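Local coordinates for tyrosine-protein phosphatase YwqE (Bacillus subtilis, PDB 3QY7), which removes phosphate from phosphotyrosine in the proteins YwqD, YwqF and Ssb, using a manganese-dependent active site, at residues A[179-191]-A[235-247]. Numbering follows the deposited sequence.
Sequences SLRLVEANLIHFV and QTIFRQPPQPVKR
Ala185 and Gln243 meet backbone to backbone where the extended, irregular 235-247 passes the end of helix 173-184: Gln243 N gives a hydrogen bond of 2.9 Å to Ala185 O. Asn186, with positive phi, is the C-prime residue of the Schellman motif that ends this helix, and its carbonyl faces the tail through two waters. One lies 2.9 Å from Asn186 O and accepts from Gln240 N; the other is within hydrogen-bonding distance of Asn186 O and Gln240 O and lies in plane at the edge of the His189 ring, 2.9 Å from NE2.

Apolar groups fill in beside this polar seam. The two methyls of Leu187 divide the work, CD2 resting on Pro242 CB at 3.6 Å and CD1 on Val245 CG1 at 3.7 Å, while Ala185 CB touches the same Val245 methyl. Ile237 bridges His189 and Phe190: with CG1 between the backbone N and the carbonyl carbon (chi1 53°), CD1 reaches His189 CB at 3.8 Å and CG2 meets Phe190 CZ at 3.6 Å. His189 NE2 sits over one face of the Arg239 guanidinium, off-centre, the planes 36° apart; His189 ND1 is hydrogen-bonded to Ser160 N and Arg239 NH2 to Ala158 O, which helps to hold the two groups in this pose.

Thus the C-terminal tail of a PHP-like TIM barrel lies across the helix-to-strand turn leading into strand 190-192.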
loop_
_atom_site.group_PDB
_atom_site.type_symbol
_atom_site.label_atom_id
_atom_site.label_comp_id
_atom_site.label_asym_id
_atom_site.label_seq_id
_atom_site.Cartn_x
_atom_site.Cartn_y
_atom_site.Cartn_z
ATOM N N SER A 179 13.181 -7.257 3.965
ATOM C CA SER A 179 12.603 -5.929 3.808
ATOM C C SER A 179 13.654 -4.845 3.964
ATOM O O SER A 179 13.666 -3.853 3.229
ATOM C CB SER A 179 11.489 -5.725 4.840
ATOM O OG SER A 179 10.467 -6.685 4.713
ATOM N N LEU A 180 14.543 -5.028 4.938
ATOM C CA LEU A 180 15.639 -4.105 5.161
ATOM C C LEU A 180 16.592 -4.036 3.960
ATOM O O LEU A 180 17.109 -2.970 3.647
ATOM C CB LEU A 180 16.396 -4.482 6.438
ATOM C CG LEU A 180 15.670 -4.141 7.744
ATOM C CD1 LEU A 180 16.433 -4.771 8.900
ATOM C CD2 LEU A 180 15.588 -2.623 7.924
ATOM N N ARG A 181 16.798 -5.179 3.303
ATOM C CA ARG A 181 17.575 -5.239 2.059
ATOM C C ARG A 181 16.957 -4.358 0.980
ATOM O O ARG A 181 17.663 -3.554 0.365
ATOM C CB ARG A 181 17.739 -6.689 1.574
ATOM C CG ARG A 181 18.726 -7.487 2.433
ATOM C CD ARG A 181 18.640 -8.978 2.174
ATOM N NE ARG A 181 19.040 -9.349 0.819
ATOM C CZ ARG A 181 18.638 -10.457 0.201
ATOM N NH1 ARG A 181 17.818 -11.306 0.809
ATOM N NH2 ARG A 181 19.048 -10.720 -1.028
ATOM N N LEU A 182 15.646 -4.483 0.785
ATOM C CA LEU A 182 14.929 -3.678 -0.228
ATOM C C LEU A 182 14.977 -2.181 0.085
ATOM O O LEU A 182 15.200 -1.351 -0.807
ATOM C CB LEU A 182 13.482 -4.166 -0.376
ATOM C CG LEU A 182 13.243 -5.627 -0.800
ATOM C CD1 LEU A 182 11.767 -5.969 -1.022
ATOM C CD2 LEU A 182 14.103 -5.982 -2.037
ATOM N N VAL A 183 14.777 -1.833 1.356
ATOM C CA VAL A 183 14.848 -0.431 1.768
ATOM C C VAL A 183 16.241 0.165 1.514
ATOM O O VAL A 183 16.364 1.254 0.967
ATOM C CB VAL A 183 14.434 -0.201 3.253
ATOM C CG1 VAL A 183 14.657 1.255 3.623
ATOM C CG2 VAL A 183 12.943 -0.585 3.486
ATOM N N GLU A 184 17.282 -0.564 1.909
ATOM C CA GLU A 184 18.670 -0.154 1.688
ATOM C C GLU A 184 18.972 0.152 0.219
ATOM O O GLU A 184 19.692 1.105 -0.086
ATOM C CB GLU A 184 19.600 -1.272 2.153
ATOM C CG GLU A 184 21.028 -0.828 2.278
ATOM C CD GLU A 184 21.946 -1.933 2.730
ATOM O OE1 GLU A 184 22.506 -2.640 1.864
ATOM O OE2 GLU A 184 22.122 -2.075 3.953
ATOM N N ALA A 185 18.420 -0.674 -0.667
ATOM C CA ALA A 185 18.637 -0.566 -2.113
ATOM C C ALA A 185 17.805 0.536 -2.778
ATOM O O ALA A 185 17.800 0.661 -4.012
ATOM C CB ALA A 185 18.351 -1.903 -2.767
ATOM N N ASN A 186 17.101 1.326 -1.961
ATOM C CA ASN A 186 16.260 2.436 -2.456
ATOM C C ASN A 186 15.101 1.983 -3.342
ATOM O O ASN A 186 14.649 2.727 -4.217
ATOM C CB ASN A 186 17.106 3.506 -3.175
ATOM C CG ASN A 186 18.086 4.196 -2.252
ATOM O OD1 ASN A 186 19.235 4.473 -2.631
ATOM N ND2 ASN A 186 17.647 4.485 -1.034
ATOM N N LEU A 187 14.621 0.765 -3.120
ATOM C CA LEU A 187 13.567 0.190 -3.947
ATOM C C LEU A 187 12.172 0.363 -3.368
ATOM O O LEU A 187 11.184 0.001 -4.007
ATOM C CB LEU A 187 13.840 -1.298 -4.195
ATOM C CG LEU A 187 15.127 -1.637 -4.943
ATOM C CD1 LEU A 187 15.119 -3.131 -5.195
ATOM C CD2 LEU A 187 15.268 -0.864 -6.264
ATOM N N ILE A 188 12.117 0.908 -2.155
ATOM C CA ILE A 188 10.875 1.123 -1.419
ATOM C C ILE A 188 10.637 2.627 -1.289
ATOM O O ILE A 188 11.561 3.375 -0.982
ATOM C CB ILE A 188 10.995 0.520 0.009
ATOM C CG1 ILE A 188 11.293 -0.988 -0.049
ATOM C CG2 ILE A 188 9.763 0.832 0.881
ATOM C CD1 ILE A 188 10.287 -1.881 -0.812
ATOM N N HIS A 189 9.385 3.045 -1.491
ATOM C CA HIS A 189 9.035 4.469 -1.471
ATOM C C HIS A 189 8.000 4.842 -0.423
ATOM O O HIS A 189 7.870 6.017 -0.108
ATOM C CB HIS A 189 8.619 4.908 -2.868
ATOM C CG HIS A 189 9.635 4.528 -3.897
ATOM N ND1 HIS A 189 9.598 3.314 -4.549
ATOM C CD2 HIS A 189 10.767 5.144 -4.305
ATOM C CE1 HIS A 189 10.645 3.220 -5.351
ATOM N NE2 HIS A 189 11.374 4.314 -5.220
ATOM N N PHE A 190 7.299 3.847 0.116
ATOM C CA PHE A 190 6.245 4.044 1.124
ATOM C C PHE A 190 6.298 2.911 2.149
ATOM O O PHE A 190 6.713 1.788 1.825
ATOM C CB PHE A 190 4.837 3.979 0.499
ATOM C CG PHE A 190 4.634 4.861 -0.693
ATOM C CD1 PHE A 190 4.294 6.207 -0.537
ATOM C CD2 PHE A 190 4.715 4.330 -1.979
ATOM C CE1 PHE A 190 4.075 7.020 -1.644
ATOM C CE2 PHE A 190 4.488 5.144 -3.105
ATOM C CZ PHE A 190 4.165 6.481 -2.940
ATOM N N VAL A 191 5.852 3.195 3.372
ATOM C CA VAL A 191 5.593 2.157 4.356
ATOM C C VAL A 191 4.113 2.272 4.719
ATOM O O VAL A 191 3.601 3.387 4.933
ATOM C CB VAL A 191 6.459 2.338 5.626
ATOM C CG1 VAL A 191 6.315 1.124 6.529
ATOM C CG2 VAL A 191 7.927 2.597 5.267
ATOM N N GLN A 235 1.389 14.979 -5.723
ATOM C CA GLN A 235 2.728 15.457 -6.055
ATOM C C GLN A 235 3.641 14.296 -6.419
ATOM O O GLN A 235 3.302 13.140 -6.209
ATOM C CB GLN A 235 3.341 16.219 -4.872
ATOM C CG GLN A 235 2.652 17.530 -4.542
ATOM C CD GLN A 235 2.575 18.441 -5.730
ATOM O OE1 GLN A 235 1.515 18.591 -6.335
ATOM N NE2 GLN A 235 3.703 19.047 -6.089
ATOM N N THR A 236 4.808 14.619 -6.952
ATOM C CA THR A 236 5.779 13.607 -7.323
ATOM C C THR A 236 6.560 13.175 -6.084
ATOM O O THR A 236 7.083 14.021 -5.368
ATOM C CB THR A 236 6.716 14.155 -8.407
ATOM O OG1 THR A 236 5.934 14.532 -9.549
ATOM C CG2 THR A 236 7.756 13.099 -8.820
ATOM N N ILE A 237 6.599 11.863 -5.809
ATOM C CA ILE A 237 7.340 11.317 -4.671
ATOM C C ILE A 237 8.852 11.473 -4.836
ATOM O O ILE A 237 9.354 11.646 -5.964
ATOM C CB ILE A 237 7.010 9.824 -4.416
ATOM C CG1 ILE A 237 7.199 8.990 -5.690
ATOM C CG2 ILE A 237 5.570 9.672 -3.910
ATOM C CD1 ILE A 237 7.490 7.505 -5.420
ATOM N N PHE A 238 9.566 11.402 -3.711
ATOM C CA PHE A 238 11.019 11.499 -3.714
ATOM C C PHE A 238 11.632 10.117 -3.801
ATOM O O PHE A 238 11.230 9.184 -3.091
ATOM C CB PHE A 238 11.540 12.229 -2.477
ATOM C CG PHE A 238 10.984 13.617 -2.304
ATOM C CD1 PHE A 238 10.753 14.125 -1.032
ATOM C CD2 PHE A 238 10.705 14.424 -3.418
ATOM C CE1 PHE A 238 10.251 15.415 -0.859
ATOM C CE2 PHE A 238 10.193 15.708 -3.253
ATOM C CZ PHE A 238 9.967 16.198 -1.964
ATOM N N ARG A 239 12.617 9.998 -4.679
ATOM C CA ARG A 239 13.283 8.731 -4.913
ATOM C C ARG A 239 14.780 8.904 -4.761
ATOM O O ARG A 239 15.336 9.972 -5.037
ATOM C CB ARG A 239 12.962 8.211 -6.324
ATOM C CG ARG A 239 11.470 8.069 -6.602
ATOM C CD ARG A 239 11.152 8.002 -8.094
ATOM N NE ARG A 239 11.204 6.633 -8.568
ATOM C CZ ARG A 239 10.152 5.878 -8.880
ATOM N NH1 ARG A 239 8.905 6.331 -8.818
ATOM N NH2 ARG A 239 10.369 4.644 -9.274
ATOM N N GLN A 240 15.425 7.836 -4.314
ATOM C CA GLN A 240 16.879 7.749 -4.334
ATOM C C GLN A 240 17.266 6.757 -5.452
ATOM O O GLN A 240 16.424 5.944 -5.886
ATOM C CB GLN A 240 17.419 7.320 -2.961
ATOM C CG GLN A 240 17.139 8.307 -1.810
ATOM C CD GLN A 240 17.842 9.651 -1.952
ATOM O OE1 GLN A 240 17.266 10.698 -1.634
ATOM N NE2 GLN A 240 19.086 9.633 -2.424
ATOM N N PRO A 241 18.521 6.831 -5.942
ATOM C CA PRO A 241 18.872 5.967 -7.062
ATOM C C PRO A 241 18.734 4.491 -6.695
ATOM O O PRO A 241 19.341 4.044 -5.710
ATOM C CB PRO A 241 20.334 6.335 -7.360
ATOM C CG PRO A 241 20.569 7.645 -6.695
ATOM C CD PRO A 241 19.670 7.639 -5.487
ATOM N N PRO A 242 17.920 3.741 -7.462
ATOM C CA PRO A 242 17.720 2.329 -7.165
ATOM C C PRO A 242 19.002 1.536 -7.348
ATOM O O PRO A 242 19.854 1.899 -8.176
ATOM C CB PRO A 242 16.674 1.884 -8.194
ATOM C CG PRO A 242 16.728 2.905 -9.270
ATOM C CD PRO A 242 17.110 4.186 -8.616
ATOM N N GLN A 243 19.140 0.476 -6.558
ATOM C CA GLN A 243 20.351 -0.334 -6.580
ATOM C C GLN A 243 19.990 -1.803 -6.723
ATOM O O GLN A 243 18.952 -2.243 -6.231
ATOM C CB GLN A 243 21.183 -0.094 -5.315
ATOM C CG GLN A 243 21.497 1.375 -4.997
ATOM C CD GLN A 243 22.418 2.058 -6.005
ATOM O OE1 GLN A 243 23.096 1.402 -6.806
ATOM N NE2 GLN A 243 22.452 3.392 -5.958
ATOM N N PRO A 244 20.810 -2.572 -7.465
ATOM C CA PRO A 244 20.538 -3.995 -7.496
ATOM C C PRO A 244 20.707 -4.619 -6.118
ATOM O O PRO A 244 21.507 -4.151 -5.298
ATOM C CB PRO A 244 21.608 -4.527 -8.458
ATOM C CG PRO A 244 21.803 -3.415 -9.401
ATOM C CD PRO A 244 21.723 -2.171 -8.551
ATOM N N VAL A 245 19.940 -5.644 -5.887
ATOM C CA VAL A 245 20.050 -6.428 -4.698
ATOM C C VAL A 245 20.225 -7.852 -5.199
ATOM O O VAL A 245 19.624 -8.249 -6.147
ATOM C CB VAL A 245 18.854 -6.248 -3.765
ATOM C CG1 VAL A 245 17.741 -5.552 -4.359
ATOM C CG2 VAL A 245 18.449 -7.447 -2.990
ATOM N N LYS A 246 21.066 -8.573 -4.534
ATOM C CA LYS A 246 21.519 -9.886 -4.924
ATOM C C LYS A 246 20.840 -10.894 -4.075
ATOM O O LYS A 246 20.283 -10.500 -3.101
ATOM C CB LYS A 246 22.959 -9.990 -4.465
ATOM C CG LYS A 246 22.893 -10.136 -2.944
ATOM C CD LYS A 246 24.153 -9.960 -2.131
ATOM C CE LYS A 246 24.053 -10.856 -0.914
ATOM N NZ LYS A 246 24.895 -10.427 0.161
ATOM N N ARG A 247 20.998 -12.185 -4.442
ATOM C CA ARG A 247 20.516 -13.340 -3.663
ATOM C C ARG A 247 18.996 -13.458 -3.659
ATOM O O ARG A 247 18.447 -14.543 -3.877
ATOM C CB ARG A 247 21.066 -13.306 -2.226
ATOM C CG ARG A 247 21.142 -14.646 -1.509
ATOM C CD ARG A 247 22.287 -15.516 -2.025
ATOM N NE ARG A 247 22.458 -16.712 -1.203
ATOM C CZ ARG A 247 23.297 -16.802 -0.171
ATOM N NH1 ARG A 247 24.058 -15.766 0.171
ATOM N NH2 ARG A 247 23.381 -17.931 0.521
HETATM O O HOH W 1 13.938 4.655 -6.473
HETATM O O HOH W 2 14.015 5.433 -3.553
#